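Local coordinates for secretion protein Snm4 (Mycobacterium xenopi, PDB 7B7J) that contains the cytosolic ubiquitin-like domain of EccD5, a component of the mycobacterial ESX-5 type VII secretion pore complex, and probably takes part in protein export, at residues Met74-Asp79 with Trp101-Glu106; Ala21-Met26 with Gln92-Gly97; Ala28-Ala33 with Thr55-Leu60; Ala40-Met45 with Thr81-Asn86; Leu36-Pro41 with Ser88-Glu93. All blocks are in the same frame, centred on the assembly; numbering follows the deposited sequence.

Contact 1 of 5, residues Met74-Asp79 with Trp101-Glu106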
# COMPACT_ATOMS: atom_id res chain seq x y z
N MET A 74 -4.20 -0.47 5.39
CA MET A 74 -4.60 -1.49 4.40
C MET A 74 -4.33 -1.00 2.98
O MET A 74 -4.26 0.21 2.77
CB MET A 74 -6.03 -1.90 4.74
CG MET A 74 -6.87 -0.75 4.64
SD MET A 74 -8.70 -1.10 5.10
CE MET A 74 -8.48 -1.78 6.70
N LEU A 75 -4.06 -1.93 2.11
CA LEU A 75 -4.03 -1.68 0.68
C LEU A 75 -5.39 -1.98 0.05
O LEU A 75 -5.82 -3.12 0.21
CB LEU A 75 -2.93 -2.42 -0.05
CG LEU A 75 -1.57 -1.90 0.35
CD1 LEU A 75 -0.64 -3.10 -0.14
CD2 LEU A 75 -1.24 -0.58 -0.34
N CYS A 76 -5.95 -1.00 -0.56
CA CYS A 76 -7.37 -1.06 -1.05
C CYS A 76 -7.44 -0.90 -2.62
O CYS A 76 -6.72 -0.15 -3.24
CB CYS A 76 -8.28 0.01 -0.42
SG CYS A 76 -8.40 -0.27 1.36
N LEU A 77 -8.45 -1.59 -3.26
CA LEU A 77 -8.85 -1.45 -4.69
C LEU A 77 -9.54 -0.09 -4.75
O LEU A 77 -9.87 0.47 -3.71
CB LEU A 77 -9.78 -2.61 -5.12
CG LEU A 77 -9.13 -3.98 -4.99
CD1 LEU A 77 -10.19 -5.02 -5.44
CD2 LEU A 77 -7.83 -4.10 -5.75
N VAL A 78 -9.91 0.32 -5.98
CA VAL A 78 -10.55 1.66 -6.24
C VAL A 78 -11.84 1.82 -5.49
O VAL A 78 -12.41 2.89 -5.28
CB VAL A 78 -10.62 1.86 -7.77
CG1 VAL A 78 -11.65 0.89 -8.43
CG2 VAL A 78 -10.87 3.27 -8.02
N ASP A 79 -12.58 0.73 -5.29
CA ASP A 79 -13.90 0.65 -4.58
C ASP A 79 -13.77 0.45 -3.07
O ASP A 79 -14.83 0.31 -2.48
CB ASP A 79 -14.76 -0.52 -5.06
CG ASP A 79 -14.13 -1.88 -4.85
OD1 ASP A 79 -13.08 -2.03 -4.30
OD2 ASP A 79 -14.89 -2.84 -5.13
N TRP A 101 -4.68 1.84 -3.19
CA TRP A 101 -4.74 2.98 -2.30
C TRP A 101 -4.34 2.53 -0.89
O TRP A 101 -4.82 1.63 -0.38
CB TRP A 101 -6.13 3.58 -2.34
CG TRP A 101 -6.40 4.46 -3.56
CD1 TRP A 101 -6.61 5.81 -3.52
CD2 TRP A 101 -6.72 4.05 -4.93
NE1 TRP A 101 -6.88 6.33 -4.75
CE2 TRP A 101 -6.96 5.28 -5.67
CE3 TRP A 101 -6.81 2.77 -5.56
CZ2 TRP A 101 -7.32 5.25 -7.05
CZ3 TRP A 101 -7.09 2.77 -6.92
CH2 TRP A 101 -7.34 3.96 -7.58
N LEU A 102 -3.37 3.22 -0.37
CA LEU A 102 -2.93 2.91 1.01
C LEU A 102 -3.78 3.72 1.93
O LEU A 102 -3.78 5.00 1.86
CB LEU A 102 -1.44 3.25 1.08
CG LEU A 102 -0.78 2.99 2.44
CD1 LEU A 102 -0.86 1.53 2.90
CD2 LEU A 102 0.69 3.46 2.29
N LYS A 103 -4.58 3.09 2.84
CA LYS A 103 -5.61 3.80 3.54
C LYS A 103 -5.52 3.32 5.03
O LYS A 103 -5.19 2.21 5.28
CB LYS A 103 -7.01 3.38 2.99
CG LYS A 103 -7.35 3.88 1.61
CD LYS A 103 -8.66 3.67 1.10
CE LYS A 103 -9.56 4.83 1.51
NZ LYS A 103 -10.98 4.38 1.56
N PHE A 104 -5.92 4.16 5.93
CA PHE A 104 -5.93 3.89 7.38
C PHE A 104 -7.37 3.76 7.80
O PHE A 104 -8.15 4.61 7.58
CB PHE A 104 -5.23 4.96 8.20
CG PHE A 104 -5.07 4.69 9.67
CD1 PHE A 104 -4.27 3.67 10.17
CD2 PHE A 104 -5.88 5.31 10.59
CE1 PHE A 104 -4.15 3.33 11.50
CE2 PHE A 104 -5.78 4.99 11.94
CZ PHE A 104 -4.93 3.98 12.41
N LEU A 105 -7.69 2.69 8.45
CA LEU A 105 -9.02 2.60 8.99
C LEU A 105 -9.02 2.72 10.49
O LEU A 105 -8.36 1.89 11.17
CB LEU A 105 -9.63 1.31 8.51
CG LEU A 105 -11.08 1.25 9.04
CD1 LEU A 105 -11.90 2.54 8.90
CD2 LEU A 105 -11.80 0.17 8.29
N GLU A 106 -9.53 3.75 11.08
CA GLU A 106 -9.51 4.20 12.45
C GLU A 106 -10.42 3.19 13.18
O GLU A 106 -11.41 2.72 12.62
CB GLU A 106 -10.09 5.62 12.66
CG GLU A 106 -10.01 6.13 14.11
CD GLU A 106 -10.52 7.55 14.36
OE1 GLU A 106 -11.00 8.16 13.37
OE2 GLU A 106 -10.33 8.08 15.45

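Contact 2 of 5, residues Ala21-Met26 with Gln92-Gly97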
# COMPACT_ATOMS: atom_id res chain seq x y z
N ALA A 21 6.09 -7.54 -8.94
CA ALA A 21 4.92 -6.85 -9.51
C ALA A 21 5.30 -5.38 -9.44
O ALA A 21 5.63 -4.83 -8.37
CB ALA A 21 3.67 -7.21 -8.70
N VAL A 22 5.04 -4.64 -10.51
CA VAL A 22 5.15 -3.18 -10.58
C VAL A 22 3.73 -2.59 -10.34
O VAL A 22 2.82 -2.79 -11.19
CB VAL A 22 5.67 -2.85 -11.99
CG1 VAL A 22 5.73 -1.28 -12.14
CG2 VAL A 22 7.01 -3.50 -12.27
N VAL A 23 3.61 -1.83 -9.23
CA VAL A 23 2.31 -1.38 -8.78
C VAL A 23 2.38 0.11 -8.64
O VAL A 23 3.38 0.58 -8.20
CB VAL A 23 1.91 -2.14 -7.56
CG1 VAL A 23 2.01 -3.65 -7.59
CG2 VAL A 23 2.62 -1.85 -6.35
N ALA A 24 1.25 0.72 -8.81
CA ALA A 24 1.07 2.14 -8.51
C ALA A 24 0.36 2.28 -7.13
O ALA A 24 -0.68 1.61 -6.98
CB ALA A 24 0.28 2.67 -9.57
N ILE A 25 1.02 2.93 -6.18
CA ILE A 25 0.47 3.20 -4.84
C ILE A 25 -0.06 4.64 -4.73
O ILE A 25 0.73 5.57 -5.08
CB ILE A 25 1.47 2.84 -3.71
CG1 ILE A 25 2.00 1.44 -3.95
CG2 ILE A 25 0.83 3.02 -2.39
CD1 ILE A 25 1.02 0.35 -3.72
N MET A 26 -1.35 4.79 -4.40
CA MET A 26 -1.83 6.16 -4.21
C MET A 26 -1.72 6.43 -2.71
O MET A 26 -2.39 5.68 -1.90
CB MET A 26 -3.22 6.31 -4.75
CG MET A 26 -3.40 5.88 -6.11
SD MET A 26 -2.50 7.03 -7.24
CE MET A 26 -3.14 8.63 -6.94
N GLN A 92 -4.16 -12.53 -5.27
CA GLN A 92 -5.28 -11.61 -5.21
C GLN A 92 -5.45 -11.00 -6.59
O GLN A 92 -6.12 -9.95 -6.67
CB GLN A 92 -5.12 -10.61 -4.06
CG GLN A 92 -5.10 -11.39 -2.79
CD GLN A 92 -5.04 -10.45 -1.64
OE1 GLN A 92 -6.13 -10.02 -1.18
NE2 GLN A 92 -3.88 -10.25 -1.06
N GLU A 93 -4.72 -11.40 -7.58
CA GLU A 93 -4.81 -10.93 -8.99
C GLU A 93 -4.48 -9.48 -9.07
O GLU A 93 -5.03 -8.70 -9.86
CB GLU A 93 -6.21 -11.13 -9.51
CG GLU A 93 -6.64 -12.54 -9.63
CD GLU A 93 -8.04 -12.65 -10.24
OE1 GLU A 93 -8.15 -13.15 -11.34
OE2 GLU A 93 -9.04 -12.12 -9.67
N VAL A 94 -3.41 -9.05 -8.40
CA VAL A 94 -2.85 -7.72 -8.56
C VAL A 94 -1.59 -7.93 -9.41
O VAL A 94 -0.64 -8.63 -9.03
CB VAL A 94 -2.44 -7.06 -7.22
CG1 VAL A 94 -1.88 -5.64 -7.45
CG2 VAL A 94 -3.63 -7.09 -6.28
N TYR A 95 -1.62 -7.36 -10.56
CA TYR A 95 -0.51 -7.52 -11.59
C TYR A 95 0.16 -6.21 -11.96
O TYR A 95 -0.26 -5.11 -11.54
CB TYR A 95 -1.19 -8.06 -12.77
CG TYR A 95 -1.82 -9.42 -12.53
CD1 TYR A 95 -1.19 -10.42 -11.81
CD2 TYR A 95 -3.12 -9.57 -12.90
CE1 TYR A 95 -1.81 -11.65 -11.56
CE2 TYR A 95 -3.73 -10.81 -12.72
CZ TYR A 95 -3.08 -11.83 -12.07
OH TYR A 95 -3.74 -13.04 -11.97
N ASP A 96 1.21 -6.35 -12.81
CA ASP A 96 1.94 -5.14 -13.27
C ASP A 96 0.95 -4.06 -13.66
O ASP A 96 0.12 -4.34 -14.65
CB ASP A 96 2.92 -5.52 -14.34
CG ASP A 96 4.06 -6.41 -13.87
OD1 ASP A 96 4.52 -6.24 -12.76
OD2 ASP A 96 4.62 -7.13 -14.76
N GLY A 97 1.18 -2.89 -13.27
CA GLY A 97 0.39 -1.72 -13.69
C GLY A 97 -0.86 -1.47 -12.82
O GLY A 97 -1.49 -0.39 -12.98

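Contact 3 of 5, residues Ala28-Ala33 with Thr55-Leu60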
# COMPACT_ATOMS: atom_id res chain seq x y z
N ALA A 28 -2.11 10.11 -0.10
CA ALA A 28 -2.18 11.56 -0.07
C ALA A 28 -2.27 12.19 -1.47
O ALA A 28 -1.64 13.24 -1.65
CB ALA A 28 -0.99 12.20 0.68
N ASP A 29 -3.10 11.65 -2.43
CA ASP A 29 -3.25 12.17 -3.77
C ASP A 29 -1.98 12.11 -4.55
O ASP A 29 -2.00 12.65 -5.66
CB ASP A 29 -3.87 13.52 -3.69
CG ASP A 29 -5.25 13.48 -3.05
OD1 ASP A 29 -6.16 12.72 -3.51
OD2 ASP A 29 -5.37 14.27 -2.12
N VAL A 30 -0.95 11.39 -4.10
CA VAL A 30 0.33 11.25 -4.85
C VAL A 30 0.45 9.82 -5.38
O VAL A 30 0.13 8.91 -4.62
CB VAL A 30 1.54 11.60 -3.95
CG1 VAL A 30 2.87 11.21 -4.56
CG2 VAL A 30 1.54 13.07 -3.56
N GLN A 31 0.87 9.65 -6.63
CA GLN A 31 1.11 8.23 -7.11
C GLN A 31 2.56 7.94 -6.95
O GLN A 31 3.50 8.69 -7.45
CB GLN A 31 0.73 8.20 -8.59
CG GLN A 31 0.95 6.88 -9.28
CD GLN A 31 0.05 6.78 -10.49
OE1 GLN A 31 -0.55 5.77 -10.74
NE2 GLN A 31 0.14 7.77 -11.43
N ILE A 32 2.86 6.79 -6.47
CA ILE A 32 4.24 6.26 -6.28
C ILE A 32 4.40 4.87 -6.91
O ILE A 32 3.63 4.02 -6.59
CB ILE A 32 4.51 6.20 -4.79
CG1 ILE A 32 4.36 7.59 -4.14
CG2 ILE A 32 5.86 5.59 -4.44
CD1 ILE A 32 4.01 7.44 -2.72
N ALA A 33 5.34 4.75 -7.85
CA ALA A 33 5.54 3.48 -8.53
C ALA A 33 6.51 2.67 -7.64
O ALA A 33 7.61 3.20 -7.26
CB ALA A 33 6.20 3.74 -9.88
N THR A 55 8.88 8.34 3.00
CA THR A 55 10.12 8.92 2.47
C THR A 55 9.77 9.77 1.20
O THR A 55 10.25 10.81 1.12
CB THR A 55 11.12 7.82 2.17
OG1 THR A 55 11.40 7.36 3.49
CG2 THR A 55 12.41 8.39 1.60
N ARG A 56 9.04 9.17 0.27
CA ARG A 56 8.66 9.91 -0.95
C ARG A 56 7.87 11.17 -0.63
O ARG A 56 8.07 12.25 -1.19
CB ARG A 56 7.97 8.87 -1.83
CG ARG A 56 7.73 9.40 -3.22
CD ARG A 56 8.95 9.92 -3.97
NE ARG A 56 8.37 10.22 -5.34
CZ ARG A 56 9.18 10.57 -6.39
NH1 ARG A 56 10.49 10.67 -6.14
NH2 ARG A 56 8.68 10.69 -7.65
N LEU A 57 6.85 11.05 0.27
CA LEU A 57 6.06 12.26 0.62
C LEU A 57 6.89 13.31 1.20
O LEU A 57 6.71 14.56 0.99
CB LEU A 57 4.88 11.85 1.57
CG LEU A 57 3.84 10.91 0.97
CD1 LEU A 57 2.70 10.62 2.02
CD2 LEU A 57 3.14 11.48 -0.26
N ARG A 58 7.85 12.93 2.02
CA ARG A 58 8.67 13.97 2.71
C ARG A 58 9.53 14.74 1.69
O ARG A 58 9.70 15.94 1.86
CB ARG A 58 9.49 13.36 3.85
CG ARG A 58 8.69 13.16 5.13
CD ARG A 58 9.53 12.60 6.27
NE ARG A 58 9.85 11.19 6.08
CZ ARG A 58 11.08 10.69 5.98
NH1 ARG A 58 12.12 11.50 6.04
NH2 ARG A 58 11.26 9.40 5.81
N GLU A 59 10.04 14.06 0.67
CA GLU A 59 10.82 14.74 -0.40
C GLU A 59 9.91 15.75 -1.09
O GLU A 59 10.39 16.83 -1.46
CB GLU A 59 11.31 13.72 -1.42
CG GLU A 59 12.34 12.76 -0.87
CD GLU A 59 12.60 11.54 -1.73
OE1 GLU A 59 13.33 10.64 -1.26
OE2 GLU A 59 12.08 11.48 -2.85
N LEU A 60 8.65 15.38 -1.30
CA LEU A 60 7.64 16.34 -1.89
C LEU A 60 7.09 17.36 -0.93
O LEU A 60 6.42 18.23 -1.43
CB LEU A 60 6.56 15.53 -2.53
CG LEU A 60 6.90 14.54 -3.61
CD1 LEU A 60 5.87 13.48 -3.79
CD2 LEU A 60 7.17 15.41 -4.87
O HOH W 1 6.31 9.43 -6.92

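Contact 4 of 5, residues Ala40-Met45 with Thr81-Asn86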
# COMPACT_ATOMS: atom_id res chain seq x y z
N ALA A 40 5.03 -12.45 -1.61
CA ALA A 40 4.95 -12.31 -0.14
C ALA A 40 3.53 -12.01 0.27
O ALA A 40 2.87 -11.23 -0.41
CB ALA A 40 5.84 -11.17 0.25
N PRO A 41 3.11 -12.41 1.49
CA PRO A 41 1.83 -11.92 1.99
C PRO A 41 1.83 -10.43 2.13
O PRO A 41 2.84 -9.85 2.63
CB PRO A 41 1.65 -12.78 3.23
CG PRO A 41 2.90 -13.43 3.61
CD PRO A 41 3.79 -13.33 2.40
N ILE A 42 0.70 -9.83 1.87
CA ILE A 42 0.54 -8.37 2.10
C ILE A 42 0.96 -7.93 3.49
O ILE A 42 1.49 -6.83 3.56
CB ILE A 42 -0.94 -7.91 1.72
CG1 ILE A 42 -1.29 -8.22 0.26
CG2 ILE A 42 -1.32 -6.51 2.19
CD1 ILE A 42 -0.37 -7.78 -0.81
N SER A 43 0.58 -8.69 4.47
CA SER A 43 0.85 -8.44 5.89
C SER A 43 2.32 -8.03 6.11
O SER A 43 2.60 -7.31 7.12
CB SER A 43 0.39 -9.51 6.77
OG SER A 43 1.17 -10.70 6.62
N VAL A 44 3.25 -8.68 5.43
CA VAL A 44 4.67 -8.37 5.76
C VAL A 44 5.07 -7.21 4.89
O VAL A 44 6.17 -6.56 5.15
CB VAL A 44 5.60 -9.55 5.52
CG1 VAL A 44 5.27 -10.72 6.40
CG2 VAL A 44 5.78 -9.88 4.03
N MET A 45 4.30 -6.66 3.93
CA MET A 45 4.68 -5.51 3.12
C MET A 45 4.08 -4.18 3.54
O MET A 45 4.55 -3.16 3.15
CB MET A 45 4.42 -5.79 1.61
CG MET A 45 5.28 -7.09 1.07
SD MET A 45 5.30 -7.07 -0.68
CE MET A 45 3.62 -7.53 -1.02
N THR A 81 -12.36 -1.85 -1.38
CA THR A 81 -12.06 -3.25 -1.00
C THR A 81 -10.63 -3.46 -0.56
O THR A 81 -9.67 -3.28 -1.28
CB THR A 81 -12.44 -4.29 -2.09
OG1 THR A 81 -13.75 -4.01 -2.42
CG2 THR A 81 -12.27 -5.77 -1.70
N PRO A 82 -10.42 -4.01 0.64
CA PRO A 82 -9.05 -4.20 1.11
C PRO A 82 -8.44 -5.50 0.59
O PRO A 82 -9.17 -6.50 0.56
CB PRO A 82 -9.24 -4.20 2.64
CG PRO A 82 -10.58 -4.69 2.79
CD PRO A 82 -11.48 -4.22 1.72
N LEU A 83 -7.20 -5.48 0.29
CA LEU A 83 -6.46 -6.75 0.05
C LEU A 83 -6.48 -7.56 1.35
O LEU A 83 -6.33 -6.94 2.44
CB LEU A 83 -5.02 -6.57 -0.44
CG LEU A 83 -4.86 -5.86 -1.84
CD1 LEU A 83 -3.44 -5.84 -2.26
CD2 LEU A 83 -5.82 -6.41 -2.86
N ARG A 84 -6.46 -8.86 1.36
CA ARG A 84 -6.32 -9.83 2.44
C ARG A 84 -4.92 -9.81 2.91
O ARG A 84 -4.02 -9.85 2.09
CB ARG A 84 -6.82 -11.22 1.99
CG ARG A 84 -8.31 -11.14 1.71
CD ARG A 84 -9.01 -12.30 1.18
NE ARG A 84 -8.80 -13.16 2.31
CZ ARG A 84 -9.13 -14.43 2.37
NH1 ARG A 84 -9.66 -15.00 1.31
NH2 ARG A 84 -8.96 -15.11 3.50
N PRO A 85 -4.68 -9.80 4.12
CA PRO A 85 -3.32 -9.68 4.62
C PRO A 85 -2.55 -10.96 4.36
O PRO A 85 -1.28 -10.89 4.23
CB PRO A 85 -3.49 -9.44 6.12
CG PRO A 85 -4.84 -10.06 6.35
CD PRO A 85 -5.70 -9.61 5.19
N ASN A 86 -3.26 -12.06 4.43
CA ASN A 86 -2.59 -13.39 4.42
C ASN A 86 -2.30 -13.92 2.97
O ASN A 86 -1.68 -14.93 2.83
CB ASN A 86 -3.44 -14.44 5.10
CG ASN A 86 -4.88 -14.44 4.54
OD1 ASN A 86 -5.65 -13.43 4.47
ND2 ASN A 86 -5.33 -15.68 4.26

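Contact 5 of 5, residues Leu36-Pro41 with Ser88-Glu93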
# COMPACT_ATOMS: atom_id res chain seq x y z
N LEU A 36 7.42 -4.56 -6.15
CA LEU A 36 7.12 -5.37 -4.91
C LEU A 36 7.28 -6.88 -5.15
O LEU A 36 7.05 -7.38 -6.26
CB LEU A 36 5.83 -5.11 -4.32
CG LEU A 36 5.50 -3.69 -3.97
CD1 LEU A 36 4.02 -3.46 -3.55
CD2 LEU A 36 6.43 -3.27 -2.87
N ASP A 37 7.70 -7.62 -4.15
CA ASP A 37 7.66 -9.10 -4.25
C ASP A 37 6.20 -9.50 -4.56
O ASP A 37 5.33 -9.26 -3.75
CB ASP A 37 8.16 -9.72 -2.95
CG ASP A 37 8.32 -11.24 -2.83
OD1 ASP A 37 7.53 -11.96 -3.26
OD2 ASP A 37 9.17 -11.57 -2.07
N ALA A 38 6.03 -10.31 -5.60
CA ALA A 38 4.71 -10.85 -6.12
C ALA A 38 4.19 -12.01 -5.26
O ALA A 38 3.00 -12.36 -5.53
CB ALA A 38 4.93 -11.33 -7.58
N HIS A 39 5.02 -12.56 -4.39
CA HIS A 39 4.68 -13.82 -3.65
C HIS A 39 4.57 -13.59 -2.13
O HIS A 39 4.14 -14.48 -1.41
CB HIS A 39 5.58 -15.01 -3.97
CG HIS A 39 5.30 -15.44 -5.42
ND1 HIS A 39 3.97 -15.74 -5.86
CD2 HIS A 39 6.10 -15.53 -6.56
CE1 HIS A 39 3.96 -15.84 -7.20
NE2 HIS A 39 5.25 -15.73 -7.63
N ALA A 40 5.03 -12.45 -1.61
CA ALA A 40 4.95 -12.31 -0.14
C ALA A 40 3.53 -12.01 0.27
O ALA A 40 2.87 -11.23 -0.41
CB ALA A 40 5.84 -11.17 0.25
N PRO A 41 3.11 -12.41 1.49
CA PRO A 41 1.83 -11.92 1.99
C PRO A 41 1.83 -10.43 2.13
O PRO A 41 2.84 -9.85 2.63
CB PRO A 41 1.65 -12.78 3.23
CG PRO A 41 2.90 -13.43 3.61
CD PRO A 41 3.79 -13.33 2.40
N SER A 88 -0.78 -13.20 -1.11
CA SER A 88 0.10 -12.43 -2.02
C SER A 88 -0.69 -11.47 -2.95
O SER A 88 -1.86 -11.71 -3.25
CB SER A 88 1.20 -13.26 -2.73
OG SER A 88 0.49 -14.02 -3.73
N LEU A 89 0.10 -10.56 -3.58
CA LEU A 89 -0.41 -9.83 -4.74
C LEU A 89 -0.91 -10.81 -5.81
O LEU A 89 -2.00 -10.64 -6.37
CB LEU A 89 0.67 -8.95 -5.30
CG LEU A 89 1.08 -7.80 -4.39
CD1 LEU A 89 2.43 -7.14 -4.82
CD2 LEU A 89 -0.01 -6.74 -4.21
N THR A 90 -0.03 -11.74 -6.19
CA THR A 90 -0.41 -12.70 -7.28
C THR A 90 -1.71 -13.41 -6.92
O THR A 90 -2.59 -13.56 -7.84
CB THR A 90 0.74 -13.68 -7.56
OG1 THR A 90 1.81 -12.80 -7.91
CG2 THR A 90 0.48 -14.79 -8.55
N GLU A 91 -1.78 -13.92 -5.72
CA GLU A 91 -3.00 -14.72 -5.34
C GLU A 91 -4.23 -13.86 -5.38
O GLU A 91 -5.34 -14.47 -5.55
CB GLU A 91 -2.78 -15.20 -3.94
CG GLU A 91 -1.85 -16.42 -3.86
CD GLU A 91 -1.46 -16.84 -2.43
OE1 GLU A 91 -1.22 -16.01 -1.54
OE2 GLU A 91 -1.23 -18.02 -2.19
N GLN A 92 -4.16 -12.53 -5.27
CA GLN A 92 -5.28 -11.61 -5.21
C GLN A 92 -5.45 -11.00 -6.59
O GLN A 92 -6.12 -9.95 -6.67
CB GLN A 92 -5.12 -10.61 -4.06
CG GLN A 92 -5.10 -11.39 -2.79
CD GLN A 92 -5.04 -10.45 -1.64
OE1 GLN A 92 -6.13 -10.02 -1.18
NE2 GLN A 92 -3.88 -10.25 -1.06
N GLU A 93 -4.72 -11.40 -7.58
CA GLU A 93 -4.81 -10.93 -8.99
C GLU A 93 -4.48 -9.48 -9.07
O GLU A 93 -5.03 -8.70 -9.86
CB GLU A 93 -6.21 -11.13 -9.51
CG GLU A 93 -6.64 -12.54 -9.63
CD GLU A 93 -8.04 -12.65 -10.24
OE1 GLU A 93 -8.15 -13.15 -11.34
OE2 GLU A 93 -9.04 -12.12 -9.67
O HOH W 2 2.89 -10.25 -2.90
O HOH W 3 1.81 -16.03 -4.52

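Contact 1 of 5, residues Met74-Asp79 with Trp101-Glu106
Two antiparallel strands of the ubiquitin-like sheet meet here, the edge strand 70-76 and its neighbour 99-107. Two hydrogen-bonded pairs flank one non-hydrogen-bonded pair. Met74 pairs with Lys103, and Met74 N donates to Lys103 O over 2.9 Å. Cys76 pairs with Trp101, and Trp101 N reaches Cys76 O at 2.9 Å with an N-H...O angle of 172°. Leu75 and Leu102 lie between them. Their side chains fall on the sheet face that helix 42-60 covers, where Leu75 touches Ile46 and Leu49. Leu75 CD2 meets Leu102 CD1 at 3.9 Å.

Met74, Cys76, Trp101 and Lys103 lie on the other face. Cys76 SG rests 4.0 Å from CD of Lys103, so the aliphatic part of the lysine makes this contact. The Met74 chain is bent at its last torsion (chi3 55°), which carries CE over to Leu105 CB at 3.8 Å. Past the end of strand 70-76, Val78 lies alongside the Trp101 side chain. Its CG2 comes to 3.6 Å from CH2 of the six-membered ring. Cys76 O sits at the edge of the same indole, in its plane. This pairing of a last strand with an edge strand, apolar on its helix side, is typical of the beta-grasp fold.

Contact 2 of 5, residues Ala21-Met26 with Gln92-Gly97
Val22 is gripped through both its backbone N and its backbone O by the turn Asp96-Gly97. Val22 N donates to the carboxylate oxygen Asp96 OD1 at 2.8 Å, with an N-H...O angle of 167°. Gly97 N donates in turn to Val22 O at 2.7 Å. In this ubiquitin-like fold the turn leads into strand 99-107, which lies parallel to strand 20-27 at the centre of the sheet. The two bonds therefore extend the link between these strands to the beginning of strand 20-27. Further on, Ala24 takes up the backbone pairing with Asp98 and Leu100.

The Asp96 side chain leaves the backbone with CG anti to its own carbonyl carbon (chi1 -66°), and this turns OD1 onto Val22 N. The same oxygen lies 3.7 Å from Val22 CG2.

Beside the polar grip Val23 and Val94 are buried. In the outer shell, Leu89 packs on Val94. Tyr95 N is held there by Asp98 OD2, which ties the loop to the residue after Gly97. Within the contact itself, the Val23 CG1 and Val94 CG1 methyls approach each other loosely, at 4.4 Å.

Contact 3 of 5, residues Ala28-Ala33 with Thr55-Leu60
Strand 30-33 and helix segment 55-60 run at 129° to each other, their axes 10.2 Å apart at the closest. The backbones stay well separated, and side chains bridge the layer between them. Leu57 buries the most surface here, and Val30 sits between it and Leu60. Val30 CG1 meets Leu60 CD1 tip to tip at 3.8 Å. Its other methyl, CG2, slides past Leu57 CD2 at 4.0 Å. Leu57 also packs on Val62 and Leu65 of the loop after the helix. Its second methyl, CD1, lies 4.2 Å from Ala28 CB, in the turn before the strand.

Ile32 CG1 touches the aliphatic Arg56 CG at 3.9 Å. Arg56 then bends at chi2 (55°), and its guanidinium turns toward a water. This water accepts from Arg56 NE at 2.7 Å and donates to Gln31 O at 3.0 Å. One polar link thus borders an otherwise apolar contact. A helix lying across a sheet, here over its edge strand 30-37, is characteristic of the beta-grasp, ubiquitin-like fold.

Contact 4 of 5, residues Ala40-Met45 with Thr81-Asn86
Ser43 N donates to Pro85 O at 2.9 Å, joining the start of helix 42-60 to the loop after strand 70-76. The N-H...O angle is 162°. The donor lies in the carbonyl plane, on a lone pair. Ile42 N is also near Pro85 O but makes no bond with it, because its angle is poor. Ile42 also has a backbone hydrogen bond with Leu87.

Carbon atoms crowd the Pro85 carbonyl oxygen. Pro41 CB lies 3.6 Å from Pro85 O, and Ser43 CB is closer still at 3.3 Å. Pro85 O is thus set into the first turn of the helix, which is only weakly bonded here. In the ubiquitin-like fold this helix packs against one face of the sheet. The contact fastens its N-terminal end to the long loop that returns from strand 70-76 to strand 99-107.

The apolar part centres on Ile42, the buried residue of the group. Its CD1 meets Leu83 CD1 at 3.9 Å, and the two side chains cross at about a right angle. Ile42 has CG1 anti to its carbonyl carbon (chi1 -59°), which sets that branch over the loop, 3.7 Å from Arg84 O. Leu83 also packs on Leu75, and Ile42 on Leu89. On the surface side, Pro85 CB touches Ser43 CB at 3.9 Å.

Contact 5 of 5, residues Leu36-Pro41 with Ser88-Glu93
Thr90 holds OG1 anti to its carbonyl carbon (chi1 -59°), and this points the hydroxyl at Ala38 O. Thr90 OG1 donates to that oxygen at 2.7 Å. Thr90 N donates to it as well, at 3.2 Å, from the opposite face of the carbonyl plane. Ser88 OG lies between its backbone N and carbonyl carbon (chi1 73°). There it accepts from Glu91 N at 3.0 Å, an ST motif, while Glu91 OE1 takes the N-H of Ser88 at 2.9 Å. These paired bonds brace the short helical turn 89-91.

On the other segment, Asp37 OD1 accepts from His39 N at 2.8 Å, forming an Asx turn at the end of strand 30-37. A water between the segments donates to Asp37 O and Ala40 O and accepts from Leu89 N. Beneath them Leu89 CD1 packs on Leu36 CB at 4.0 Å. The contact is thus mainly polar. Two donors from one threonine fix Ala38 O, and the water satisfies backbone groups that the two segments do not pair directly.

Contact 1 lies nearest the centre and pairs two strands by regular backbone bonds. Contact 3 lays the far end of the helix on the sheet edge, mainly through apolar side chains. Contacts 2, 4 and 5 fasten the long loop between strands 70-76 and 99-107 to strand 20-27, to the start of helix 42-60 and to the end of strand 30-37. They rest on backbone atoms, bonded by an aspartate and a glycine N-H in 2, by another backbone N in 4, and by a threonine and a water in 5. Contact 4 is the surface contact; the others are partly buried. Contacts 3 and 4 hold opposite ends of one helix, with centres about 21 Å apart.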